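PDB 6XXW: beta-glucuronidase from Dictyoglomus thermophilum, which probably hydrolyses beta-D-glucuronides, releasing glucuronic acid from their non-reducing ends. Local coordinates for residues N467-W472 / L503-A508; S480-Q485 / I531-G536; T523-Q528 / P578-H583; E547-F552 / K569-R574. All coordinates share one frame; numbering follows the deposited sequence.

How the contacts relate
All four contacts lie in the TIM barrel, on one side of the chain's centre. Contacts 1 and 4 are buried at the ends of three successive parallel barrel strands, 463-467, 501-505 and 544-550; contact 1 relies on a polar cluster of side chains, contact 4 on main-chain bonds flanked by apolar groups. Contacts 2 and 3 share helix 524-538. Contact 2, only partly buried, pairs that helix with helix 482-497 through a salt bridge, whereas contact 3 joins its start to that of helix 580-591 and is buried, with a third subunit against it. Centres of contacts 3 and 4 are about 10 Å apart, and Gln-527 reaches Gly-570 between them.

Contact 1 of 4, residues N467-W472 / L503-A508; sequences NRYYSW and LSEFGA
Asn-467 and Glu-505 lie flat against each other: the amide of the first is stacked on the carboxylate of the second with planes 25° apart, and Asn-467 ND2 comes 3.2 Å from Glu-505 CD. The other end of the amide is fixed by Ser-504, whose OG donates to Asn-467 OD1 at 2.7 Å from nearly straight beyond the carbonyl. Tyr-469 approaches the same carboxylate differently. Its ring stands steeply to the carboxylate plane, at 78°, and Tyr-469 OH donates to Glu-505 OE1 on the anti side at 2.5 Å. Gly-507 O also sits at the edge of this ring, 3.3 Å from Tyr-469 CD1; it is buried here without a hydrogen-bonding partner. Further along, Trp-472 has CG anti to its backbone N (chi1 -174°), which brings one face of the indole over Ala-508, with Trp-472 CE3 3.5 Å from Ala-508 CB. The main chains are tied by Arg-468 N to Glu-505 O at 3.0 Å, beside the parallel bridge of Asn-467 with Glu-505. Outside the segments, Arg-338 forms a salt bridge with Glu-505 OE2 and Glu-416 accepts from Asn-467 ND2. Bound Tris, probably from the crystallisation liquor, hydrogen-bonds to Glu-505 OE2 and weakly to Tyr-469 OH, consistent with a pocket at the C-terminal ends of parallel strands, the place of the active site in TIM-barrel glycosidases.

Contact 2 of 4, residues S480-Q485 / I531-G536; sequences SVIEYQ and IKRFVG
Glu-483 and Arg-533, the latter in the conformer described, one of two modelled, meet side-on in a two-pronged salt bridge: Arg-533 NH2 donates to Glu-483 OE1 at 2.6 Å and Arg-533 NE to Glu-483 OE2 at 2.7 Å, a grip that may not hold in the other conformer. Both side chains fold to achieve this. The glutamate bends at chi2 (88°) and the arginine at chi3 (77°), turning the NE edge of the guanidinium to the syn side of each carboxylate oxygen. The groups are not coplanar; their planes are 48° apart. A water adds a second link, donating to Glu-483 OE2 at 3.0 Å and to Arg-533 O at 2.6 Å. Replacing Glu-483 with an alanine would probably leave the Arg-533 guanidinium without its charged mate and free to turn, and the water without one of its acceptors. One residue before Glu-483, Ile-482 crosses Phe-534 at about a right angle, with Ile-482 CG2 3.6 Å from Phe-534 CD1 and Ile-482 CD1 3.6 Å from Phe-534 CE1, so the isoleucine meets the CD1-CE1 bond of the ring with both methyls. The contact thus joins two neighbouring helices of the barrel's outer layer, 482-497 and 524-538. Phe-534 continues inward to the ring of Phe-506, just beyond strand 501-505, while Ile-531 packs on strand 544-550 and helix 580-591.

Contact 3 of 4, residues T523-Q528 / P578-H583; sequences TEEYQQ and PKMVAH
The amide of Gln-527 carries Val-581 on one face, Val-581 CG1 standing 3.5 Å almost directly above Gln-527 CD. Gly-570 O accepts from its NE2 near the amide plane, while a water donating to OE1 is tilted out of it, toward the face that carries Val-581. A second flat group, the carboxylate of Glu-525, has the methyl of Met-580 over one face, with Met-580 CE 3.3 Å from Glu-525 OE2; the turn at chi3 (-45°) directs this methyl there. The carboxylate of Glu-524 is met end-on instead: Met-580 N donates to Glu-524 OE1 at 2.9 Å, nearly along the C-O axis. Two outer helices of the TIM barrel, 524-538 and 580-591, therefore meet at their first turns, and Thr-523 caps the former, Thr-523 OG1 accepting from Tyr-526 N. With an alanine in place of Glu-524, the amide of Met-580 is likely to lose its acceptor and a gap to open beside Met-580 CB. The water bridges the helices, donating also to Glu-524 O at 2.8 Å and accepting from Val-581 N. Glu-524 OE2 is held by Gly-513 N and by His-515 of a third subunit, Glu-525 OE2 by His-515 of its own chain and His-583 of that third subunit.

Contact 4 of 4, residues E547-F552 / K569-R574; sequences EHIWNF and KGVFTR
Three main-chain hydrogen bonds join Asn-551 and Phe-552 to the segment 569-574. Asn-551 N donates to Lys-569 O at 2.9 Å, from 63° out of the carbonyl plane, off the lone pairs. The other two run the opposite way and are better directed: Val-571 N to Asn-551 O at 2.9 Å and Phe-572 N to Phe-552 O at 2.9 Å. Gly-570 lies between Lys-569 and Val-571, and a CB there would clash with Phe-572 O.

Phe-552, with CG anti to its N (chi1 177°), offers one ring face to Phe-572 CD1; the planes are 46° apart, and Phe-552 CE1 lies 3.5 Å from Phe-572 CE1. Phe-552 O meets the Phe-572 ring at its edge. Helix 319-332 packs on both rings.

Aliphatic contacts complete the interface: Lys-569 CD reaches the edge of the indole, 3.9 Å from Trp-550 CD1, while its NZ pairs with Asp-509. In the conformer described, Val-571 CG2 touches Ile-549 CG2 at 3.6 Å.

The peptide before Asn-551 is cis, a known feature of clan GH-A glycosidases after a tryptophan closing the eighth barrel strand. With all three hydrogen bonds between main-chain atoms, the polar part depends on the backbone path, cis peptide included, while the side chains add mainly apolar contacts.

Contact 1 of 4, residues N467-W472 / L503-A508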
# COMPACT_ATOMS: atom_id res chain seq x y z
N ASN A 467 -11.07 -22.93 18.00
CA ASN A 467 -10.88 -21.73 17.20
C ASN A 467 -11.84 -20.67 17.71
O ASN A 467 -13.05 -20.91 17.78
CB ASN A 467 -11.19 -22.01 15.72
CG ASN A 467 -10.25 -23.04 15.10
OD1 ASN A 467 -9.27 -23.47 15.71
ND2 ASN A 467 -10.55 -23.44 13.86
N ARG A 468 -11.32 -19.48 18.04
CA ARG A 468 -12.19 -18.41 18.54
C ARG A 468 -11.81 -17.07 17.92
O ARG A 468 -10.62 -16.75 17.81
CB ARG A 468 -12.14 -18.32 20.08
CG ARG A 468 -12.89 -19.47 20.80
CD ARG A 468 -14.37 -19.45 20.41
NE ARG A 468 -15.17 -20.53 21.03
CZ ARG A 468 -15.72 -21.53 20.35
NH1 ARG A 468 -15.54 -21.62 19.04
NH2 ARG A 468 -16.46 -22.44 20.98
N TYR A 469 -12.83 -16.30 17.54
CA TYR A 469 -12.68 -15.07 16.76
C TYR A 469 -13.53 -13.95 17.36
O TYR A 469 -14.09 -13.12 16.65
CB TYR A 469 -13.06 -15.32 15.30
CG TYR A 469 -11.99 -16.12 14.56
CD1 TYR A 469 -10.85 -15.49 14.07
CD2 TYR A 469 -12.12 -17.49 14.38
CE1 TYR A 469 -9.85 -16.20 13.39
CE2 TYR A 469 -11.14 -18.22 13.71
CZ TYR A 469 -10.00 -17.57 13.23
OH TYR A 469 -9.03 -18.29 12.57
N TYR A 470 -13.62 -13.92 18.69
CA TYR A 470 -14.38 -12.87 19.35
C TYR A 470 -13.82 -11.50 18.96
O TYR A 470 -12.61 -11.30 18.93
CB TYR A 470 -14.32 -13.05 20.87
CG TYR A 470 -14.89 -14.38 21.38
CD1 TYR A 470 -16.21 -14.72 21.17
CD2 TYR A 470 -14.08 -15.27 22.08
CE1 TYR A 470 -16.73 -15.91 21.64
CE2 TYR A 470 -14.59 -16.46 22.56
CZ TYR A 470 -15.92 -16.77 22.35
OH TYR A 470 -16.43 -17.95 22.81
N SER A 471 -14.73 -10.57 18.67
CA SER A 471 -14.47 -9.19 18.21
C SER A 471 -14.12 -9.13 16.73
O SER A 471 -14.00 -8.01 16.19
CB SER A 471 -13.39 -8.47 19.02
OG SER A 471 -12.10 -8.69 18.47
N TRP A 472 -13.99 -10.26 16.03
CA TRP A 472 -13.80 -10.27 14.58
C TRP A 472 -15.07 -10.74 13.88
O TRP A 472 -15.75 -9.95 13.22
CB TRP A 472 -12.59 -11.12 14.15
CG TRP A 472 -12.38 -10.94 12.66
CD1 TRP A 472 -12.81 -11.78 11.66
CD2 TRP A 472 -11.79 -9.81 12.01
NE1 TRP A 472 -12.49 -11.25 10.43
CE2 TRP A 472 -11.88 -10.04 10.62
CE3 TRP A 472 -11.19 -8.63 12.48
CZ2 TRP A 472 -11.37 -9.13 9.68
CZ3 TRP A 472 -10.68 -7.72 11.54
CH2 TRP A 472 -10.77 -7.98 10.15
N LEU A 503 -5.62 -23.10 22.17
CA LEU A 503 -6.35 -22.12 21.37
C LEU A 503 -5.76 -22.23 19.97
O LEU A 503 -4.74 -21.62 19.65
CB LEU A 503 -6.23 -20.70 21.93
CG LEU A 503 -7.05 -19.63 21.22
CD1 LEU A 503 -8.52 -19.93 21.34
CD2 LEU A 503 -6.75 -18.23 21.77
N SER A 504 -6.41 -23.04 19.12
CA SER A 504 -5.82 -23.46 17.85
C SER A 504 -5.96 -22.45 16.72
O SER A 504 -5.27 -22.58 15.71
CB SER A 504 -6.41 -24.81 17.42
OG SER A 504 -7.82 -24.80 17.53
N GLU A 505 -6.84 -21.45 16.86
CA GLU A 505 -6.92 -20.36 15.90
C GLU A 505 -7.47 -19.13 16.59
O GLU A 505 -8.39 -19.22 17.41
CB GLU A 505 -7.84 -20.68 14.72
CG GLU A 505 -7.33 -21.68 13.72
CD GLU A 505 -8.23 -21.79 12.50
OE1 GLU A 505 -8.97 -20.81 12.21
OE2 GLU A 505 -8.19 -22.84 11.82
N PHE A 506 -6.93 -17.98 16.21
CA PHE A 506 -7.48 -16.68 16.54
C PHE A 506 -6.68 -15.66 15.75
O PHE A 506 -5.49 -15.88 15.49
CB PHE A 506 -7.45 -16.37 18.05
CG PHE A 506 -6.06 -16.34 18.66
CD1 PHE A 506 -5.30 -17.49 18.78
CD2 PHE A 506 -5.54 -15.14 19.16
CE1 PHE A 506 -4.05 -17.47 19.35
CE2 PHE A 506 -4.29 -15.09 19.74
CZ PHE A 506 -3.52 -16.25 19.84
N GLY A 507 -7.33 -14.59 15.34
CA GLY A 507 -6.66 -13.59 14.54
C GLY A 507 -7.66 -12.71 13.83
O GLY A 507 -8.88 -12.85 13.98
N ALA A 508 -7.11 -11.78 13.05
CA ALA A 508 -7.86 -10.73 12.38
C ALA A 508 -7.21 -10.45 11.03
O ALA A 508 -5.98 -10.51 10.92
CB ALA A 508 -7.90 -9.46 13.23

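Contact 2 of 4, residues S480-Q485 / I531-G536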
# COMPACT_ATOMS: atom_id res chain seq x y z
N SER A 480 -13.35 -4.79 23.41
CA SER A 480 -13.64 -4.83 24.85
C SER A 480 -14.33 -6.12 25.28
O SER A 480 -14.28 -6.45 26.47
CB SER A 480 -14.48 -3.61 25.24
OG SER A 480 -15.85 -3.75 24.86
N VAL A 481 -14.94 -6.88 24.37
CA VAL A 481 -15.62 -8.12 24.77
C VAL A 481 -14.69 -9.31 24.96
O VAL A 481 -15.12 -10.34 25.50
CB VAL A 481 -16.69 -8.53 23.76
CG1 VAL A 481 -17.72 -7.45 23.58
CG2 VAL A 481 -16.05 -8.93 22.42
N ILE A 482 -13.43 -9.20 24.54
CA ILE A 482 -12.58 -10.39 24.39
C ILE A 482 -12.38 -11.10 25.73
O ILE A 482 -12.61 -12.32 25.84
CB ILE A 482 -11.23 -10.00 23.76
CG1 ILE A 482 -11.41 -9.72 22.26
CG2 ILE A 482 -10.14 -11.07 24.03
CD1 ILE A 482 -10.17 -9.21 21.57
N GLU A 483 -11.93 -10.37 26.75
CA GLU A 483 -11.60 -11.00 28.02
C GLU A 483 -12.82 -11.68 28.65
O GLU A 483 -12.72 -12.81 29.14
CB GLU A 483 -11.00 -9.97 28.97
CG GLU A 483 -9.58 -9.54 28.58
CD GLU A 483 -9.56 -8.37 27.60
OE1 GLU A 483 -10.65 -7.89 27.18
OE2 GLU A 483 -8.45 -7.93 27.25
N TYR A 484 -13.96 -10.99 28.65
CA TYR A 484 -15.21 -11.55 29.16
C TYR A 484 -15.56 -12.84 28.44
O TYR A 484 -15.80 -13.88 29.07
CB TYR A 484 -16.32 -10.51 28.97
CG TYR A 484 -17.67 -10.83 29.59
CD1 TYR A 484 -17.99 -10.40 30.88
CD2 TYR A 484 -18.65 -11.51 28.87
CE1 TYR A 484 -19.24 -10.67 31.45
CE2 TYR A 484 -19.90 -11.80 29.43
CZ TYR A 484 -20.19 -11.37 30.72
OH TYR A 484 -21.42 -11.63 31.28
N GLN A 485 -15.59 -12.81 27.11
CA GLN A 485 -16.11 -13.95 26.36
C GLN A 485 -15.11 -15.11 26.32
O GLN A 485 -15.50 -16.27 26.48
CB GLN A 485 -16.47 -13.51 24.94
CG GLN A 485 -17.51 -12.40 24.89
CD GLN A 485 -17.84 -11.97 23.48
OE1 GLN A 485 -17.02 -12.11 22.58
NE2 GLN A 485 -19.05 -11.45 23.28
N ILE A 531 -4.85 -10.01 19.16
CA ILE A 531 -4.02 -11.15 19.52
C ILE A 531 -3.45 -10.96 20.93
O ILE A 531 -3.43 -11.89 21.74
CB ILE A 531 -2.91 -11.35 18.46
CG1 ILE A 531 -3.50 -12.03 17.22
CG2 ILE A 531 -1.75 -12.14 19.02
CD1 ILE A 531 -2.59 -12.00 16.00
N LYS A 532 -3.04 -9.73 21.25
CA LYS A 532 -2.49 -9.43 22.57
C LYS A 532 -3.50 -9.70 23.68
O LYS A 532 -3.15 -10.24 24.73
CB LYS A 532 -2.02 -7.97 22.61
CG LYS A 532 -1.53 -7.50 23.96
CD LYS A 532 -0.95 -6.09 23.86
CE LYS A 532 -2.05 -5.02 23.85
NZ LYS A 532 -1.50 -3.64 24.04
N ARG A 533 -4.76 -9.32 23.46
CA ARG A 533 -5.77 -9.50 24.49
C ARG A 533 -6.15 -10.97 24.65
O ARG A 533 -6.41 -11.43 25.77
CB ARG A 533 -7.00 -8.66 24.17
CG ARG A 533 -6.73 -7.16 24.24
CD ARG A 533 -7.99 -6.37 23.96
NE ARG A 533 -8.88 -6.36 25.11
CZ ARG A 533 -9.65 -5.33 25.45
NH1 ARG A 533 -9.63 -4.23 24.71
NH2 ARG A 533 -10.44 -5.41 26.51
N PHE A 534 -6.19 -11.71 23.54
CA PHE A 534 -6.44 -13.15 23.63
C PHE A 534 -5.38 -13.84 24.49
O PHE A 534 -5.72 -14.60 25.41
CB PHE A 534 -6.47 -13.77 22.23
CG PHE A 534 -7.82 -13.79 21.57
CD1 PHE A 534 -8.48 -12.62 21.24
CD2 PHE A 534 -8.42 -15.01 21.25
CE1 PHE A 534 -9.72 -12.66 20.60
CE2 PHE A 534 -9.67 -15.05 20.63
CZ PHE A 534 -10.32 -13.88 20.30
N VAL A 535 -4.10 -13.59 24.23
CA VAL A 535 -3.07 -14.34 24.96
C VAL A 535 -2.95 -13.90 26.41
O VAL A 535 -2.53 -14.71 27.26
CB VAL A 535 -1.71 -14.30 24.24
CG1 VAL A 535 -1.85 -14.90 22.84
CG2 VAL A 535 -1.13 -12.87 24.22
N GLY A 536 -3.34 -12.66 26.74
CA GLY A 536 -3.42 -12.28 28.14
C GLY A 536 -4.41 -13.12 28.91
O GLY A 536 -4.20 -13.41 30.09
O HOH W 1 -6.24 -9.89 27.84

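Contact 3 of 4, residues T523-Q528 / P578-H583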
# COMPACT_ATOMS: atom_id res chain seq x y z
N THR A 523 -6.84 -3.23 10.10
CA THR A 523 -5.57 -2.54 10.31
C THR A 523 -4.59 -3.46 11.03
O THR A 523 -4.98 -4.42 11.70
CB THR A 523 -5.77 -1.25 11.11
OG1 THR A 523 -6.25 -1.58 12.42
CG2 THR A 523 -6.81 -0.36 10.42
N GLU A 524 -3.30 -3.15 10.89
CA GLU A 524 -2.29 -3.90 11.62
C GLU A 524 -2.45 -3.74 13.13
O GLU A 524 -2.19 -4.68 13.89
CB GLU A 524 -0.88 -3.47 11.18
CG GLU A 524 -0.62 -3.66 9.69
CD GLU A 524 0.87 -3.53 9.32
OE1 GLU A 524 1.73 -3.88 10.17
OE2 GLU A 524 1.17 -3.08 8.20
N GLU A 525 -2.90 -2.55 13.57
CA GLU A 525 -3.10 -2.32 14.99
C GLU A 525 -4.19 -3.23 15.56
O GLU A 525 -4.03 -3.79 16.65
CB GLU A 525 -3.47 -0.85 15.24
CG GLU A 525 -2.27 0.09 15.23
CD GLU A 525 -1.80 0.41 13.82
OE1 GLU A 525 -2.52 0.06 12.85
OE2 GLU A 525 -0.71 1.00 13.68
N TYR A 526 -5.30 -3.37 14.84
CA TYR A 526 -6.39 -4.19 15.35
C TYR A 526 -5.95 -5.63 15.48
O TYR A 526 -6.25 -6.29 16.48
CB TYR A 526 -7.62 -4.07 14.45
CG TYR A 526 -8.89 -4.57 15.12
CD1 TYR A 526 -9.21 -5.93 15.11
CD2 TYR A 526 -9.75 -3.70 15.77
CE1 TYR A 526 -10.35 -6.41 15.73
CE2 TYR A 526 -10.90 -4.16 16.39
CZ TYR A 526 -11.20 -5.52 16.36
OH TYR A 526 -12.34 -5.99 16.97
N GLN A 527 -5.22 -6.14 14.47
CA GLN A 527 -4.73 -7.51 14.54
C GLN A 527 -3.85 -7.72 15.77
O GLN A 527 -4.01 -8.70 16.50
CB GLN A 527 -3.99 -7.85 13.24
CG GLN A 527 -3.29 -9.22 13.27
CD GLN A 527 -2.41 -9.45 12.05
OE1 GLN A 527 -1.76 -8.52 11.56
NE2 GLN A 527 -2.37 -10.68 11.55
N GLN A 528 -2.92 -6.78 16.02
CA GLN A 528 -2.03 -6.92 17.17
C GLN A 528 -2.79 -6.81 18.49
O GLN A 528 -2.52 -7.58 19.42
CB GLN A 528 -0.90 -5.87 17.11
CG GLN A 528 -0.06 -5.76 18.40
CD GLN A 528 1.25 -5.00 18.22
OE1 GLN A 528 2.08 -5.37 17.39
NE2 GLN A 528 1.43 -3.94 18.99
N PRO A 578 7.22 -9.53 7.76
CA PRO A 578 6.39 -9.47 8.97
C PRO A 578 5.45 -8.28 8.99
O PRO A 578 5.79 -7.17 8.56
CB PRO A 578 7.43 -9.36 10.09
CG PRO A 578 8.60 -8.62 9.44
CD PRO A 578 8.62 -9.16 8.02
N LYS A 579 4.25 -8.50 9.53
CA LYS A 579 3.39 -7.39 9.92
C LYS A 579 3.72 -6.97 11.35
O LYS A 579 4.54 -7.59 12.03
CB LYS A 579 1.91 -7.76 9.77
CG LYS A 579 1.52 -8.11 8.34
CD LYS A 579 0.04 -8.50 8.26
CE LYS A 579 -0.25 -9.27 6.97
NZ LYS A 579 -1.64 -9.84 6.95
N MET A 580 3.07 -5.90 11.82
CA MET A 580 3.33 -5.40 13.17
C MET A 580 3.24 -6.50 14.22
O MET A 580 4.13 -6.63 15.07
CB MET A 580 2.36 -4.26 13.49
CG MET A 580 2.76 -3.46 14.71
SD MET A 580 1.55 -2.16 15.04
CE MET A 580 1.34 -1.54 13.38
N VAL A 581 2.18 -7.31 14.18
CA VAL A 581 1.98 -8.30 15.23
C VAL A 581 3.07 -9.38 15.24
O VAL A 581 3.29 -10.00 16.29
CB VAL A 581 0.59 -8.96 15.12
CG1 VAL A 581 0.53 -9.88 13.94
CG2 VAL A 581 0.24 -9.71 16.41
N ALA A 582 3.77 -9.61 14.12
CA ALA A 582 4.91 -10.52 14.14
C ALA A 582 5.94 -10.10 15.17
O ALA A 582 6.54 -10.94 15.86
CB ALA A 582 5.56 -10.60 12.76
N HIS A 583 6.17 -8.79 15.31
CA HIS A 583 7.14 -8.33 16.29
C HIS A 583 6.61 -8.46 17.71
O HIS A 583 7.38 -8.76 18.63
CB HIS A 583 7.54 -6.90 15.95
CG HIS A 583 7.98 -6.75 14.54
ND1 HIS A 583 9.23 -7.15 14.11
CD2 HIS A 583 7.32 -6.35 13.43
CE1 HIS A 583 9.34 -6.94 12.81
NE2 HIS A 583 8.19 -6.46 12.37
O HOH W 2 -0.37 -6.59 12.84

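Contact 4 of 4, residues E547-F552 / K569-R574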
# COMPACT_ATOMS: atom_id res chain seq x y z
N GLU A 547 -0.96 -21.80 22.08
CA GLU A 547 -1.53 -20.70 21.31
C GLU A 547 -1.05 -20.81 19.87
O GLU A 547 0.16 -20.80 19.62
CB GLU A 547 -1.17 -19.33 21.92
CG GLU A 547 0.34 -19.00 22.01
CD GLU A 547 0.64 -17.89 23.00
OE1 GLU A 547 1.37 -16.93 22.64
OE2 GLU A 547 0.17 -17.97 24.16
N HIS A 548 -1.98 -20.98 18.94
CA HIS A 548 -1.67 -20.97 17.52
C HIS A 548 -2.47 -19.84 16.87
O HIS A 548 -3.71 -19.86 16.87
CB HIS A 548 -1.99 -22.32 16.86
CG HIS A 548 -0.89 -23.33 16.97
ND1 HIS A 548 -0.90 -24.53 16.28
CD2 HIS A 548 0.27 -23.32 17.67
CE1 HIS A 548 0.20 -25.21 16.55
NE2 HIS A 548 0.93 -24.50 17.40
N ILE A 549 -1.76 -18.86 16.34
CA ILE A 549 -2.40 -17.74 15.66
C ILE A 549 -2.75 -18.16 14.24
O ILE A 549 -1.98 -18.87 13.58
CB ILE A 549 -1.48 -16.50 15.68
CG1 ILE A 549 -1.39 -15.89 17.09
CG2 ILE A 549 -1.98 -15.41 14.72
CD1 ILE A 549 -0.48 -16.63 18.09
N TRP A 550 -3.93 -17.76 13.77
CA TRP A 550 -4.31 -17.88 12.37
C TRP A 550 -4.05 -16.54 11.69
O TRP A 550 -4.67 -15.55 12.07
CB TRP A 550 -5.79 -18.23 12.25
CG TRP A 550 -6.19 -18.56 10.86
CD1 TRP A 550 -6.80 -17.75 9.95
CD2 TRP A 550 -5.95 -19.80 10.21
NE1 TRP A 550 -6.98 -18.43 8.77
CE2 TRP A 550 -6.47 -19.69 8.91
CE3 TRP A 550 -5.38 -21.01 10.62
CZ2 TRP A 550 -6.43 -20.76 7.99
CZ3 TRP A 550 -5.33 -22.07 9.71
CH2 TRP A 550 -5.85 -21.93 8.41
N ASN A 551 -3.17 -16.49 10.68
CA ASN A 551 -2.45 -17.62 10.06
C ASN A 551 -0.98 -17.22 10.03
O ASN A 551 -0.67 -16.06 10.29
CB ASN A 551 -2.95 -17.87 8.62
CG ASN A 551 -2.33 -19.12 7.97
OD1 ASN A 551 -1.20 -19.09 7.46
ND2 ASN A 551 -3.10 -20.21 7.94
N PHE A 552 -0.09 -18.17 9.70
CA PHE A 552 1.31 -17.83 9.45
C PHE A 552 1.42 -16.72 8.40
O PHE A 552 2.11 -15.72 8.61
CB PHE A 552 2.08 -19.08 9.01
CG PHE A 552 3.54 -18.82 8.64
CD1 PHE A 552 4.50 -18.66 9.63
CD2 PHE A 552 3.93 -18.79 7.31
CE1 PHE A 552 5.84 -18.44 9.29
CE2 PHE A 552 5.27 -18.57 6.95
CZ PHE A 552 6.23 -18.39 7.95
N LYS A 569 -5.36 -12.74 7.26
CA LYS A 569 -5.03 -12.92 8.66
C LYS A 569 -3.58 -13.35 8.89
O LYS A 569 -3.21 -13.64 10.03
CB LYS A 569 -5.98 -13.95 9.28
CG LYS A 569 -7.43 -13.49 9.29
CD LYS A 569 -8.23 -14.15 10.40
CE LYS A 569 -9.68 -13.67 10.39
NZ LYS A 569 -10.29 -13.81 9.02
N GLY A 570 -2.75 -13.38 7.85
CA GLY A 570 -1.36 -13.74 8.05
C GLY A 570 -0.66 -12.81 9.03
O GLY A 570 -0.93 -11.60 9.08
N VAL A 571 0.22 -13.38 9.85
CA VAL A 571 1.17 -12.60 10.64
C VAL A 571 2.31 -12.11 9.74
O VAL A 571 2.92 -11.07 10.01
CB VAL A 571 1.66 -13.46 11.82
CG1 VAL A 571 2.97 -12.95 12.39
CG2 VAL A 571 0.59 -13.57 12.91
N PHE A 572 2.60 -12.85 8.68
CA PHE A 572 3.51 -12.46 7.62
C PHE A 572 2.70 -12.20 6.35
O PHE A 572 1.64 -12.78 6.15
CB PHE A 572 4.57 -13.54 7.33
CG PHE A 572 5.48 -13.81 8.49
CD1 PHE A 572 5.20 -14.84 9.38
CD2 PHE A 572 6.60 -13.03 8.71
CE1 PHE A 572 6.02 -15.10 10.46
CE2 PHE A 572 7.43 -13.28 9.81
CZ PHE A 572 7.14 -14.32 10.68
N THR A 573 3.22 -11.32 5.49
CA THR A 573 2.61 -11.17 4.18
C THR A 573 2.84 -12.45 3.37
O THR A 573 3.62 -13.33 3.75
CB THR A 573 3.19 -9.96 3.45
OG1 THR A 573 4.59 -10.18 3.23
CG2 THR A 573 3.00 -8.71 4.26
N ARG A 574 2.17 -12.55 2.21
CA ARG A 574 2.34 -13.74 1.39
C ARG A 574 3.77 -13.89 0.89
O ARG A 574 4.23 -15.01 0.64
CB ARG A 574 1.37 -13.71 0.21
CG ARG A 574 1.20 -15.08 -0.46
CD ARG A 574 0.14 -15.00 -1.53
NE ARG A 574 -0.42 -16.30 -1.91
CZ ARG A 574 -0.86 -16.56 -3.14
NH1 ARG A 574 -0.77 -15.63 -4.07
NH2 ARG A 574 -1.41 -17.73 -3.43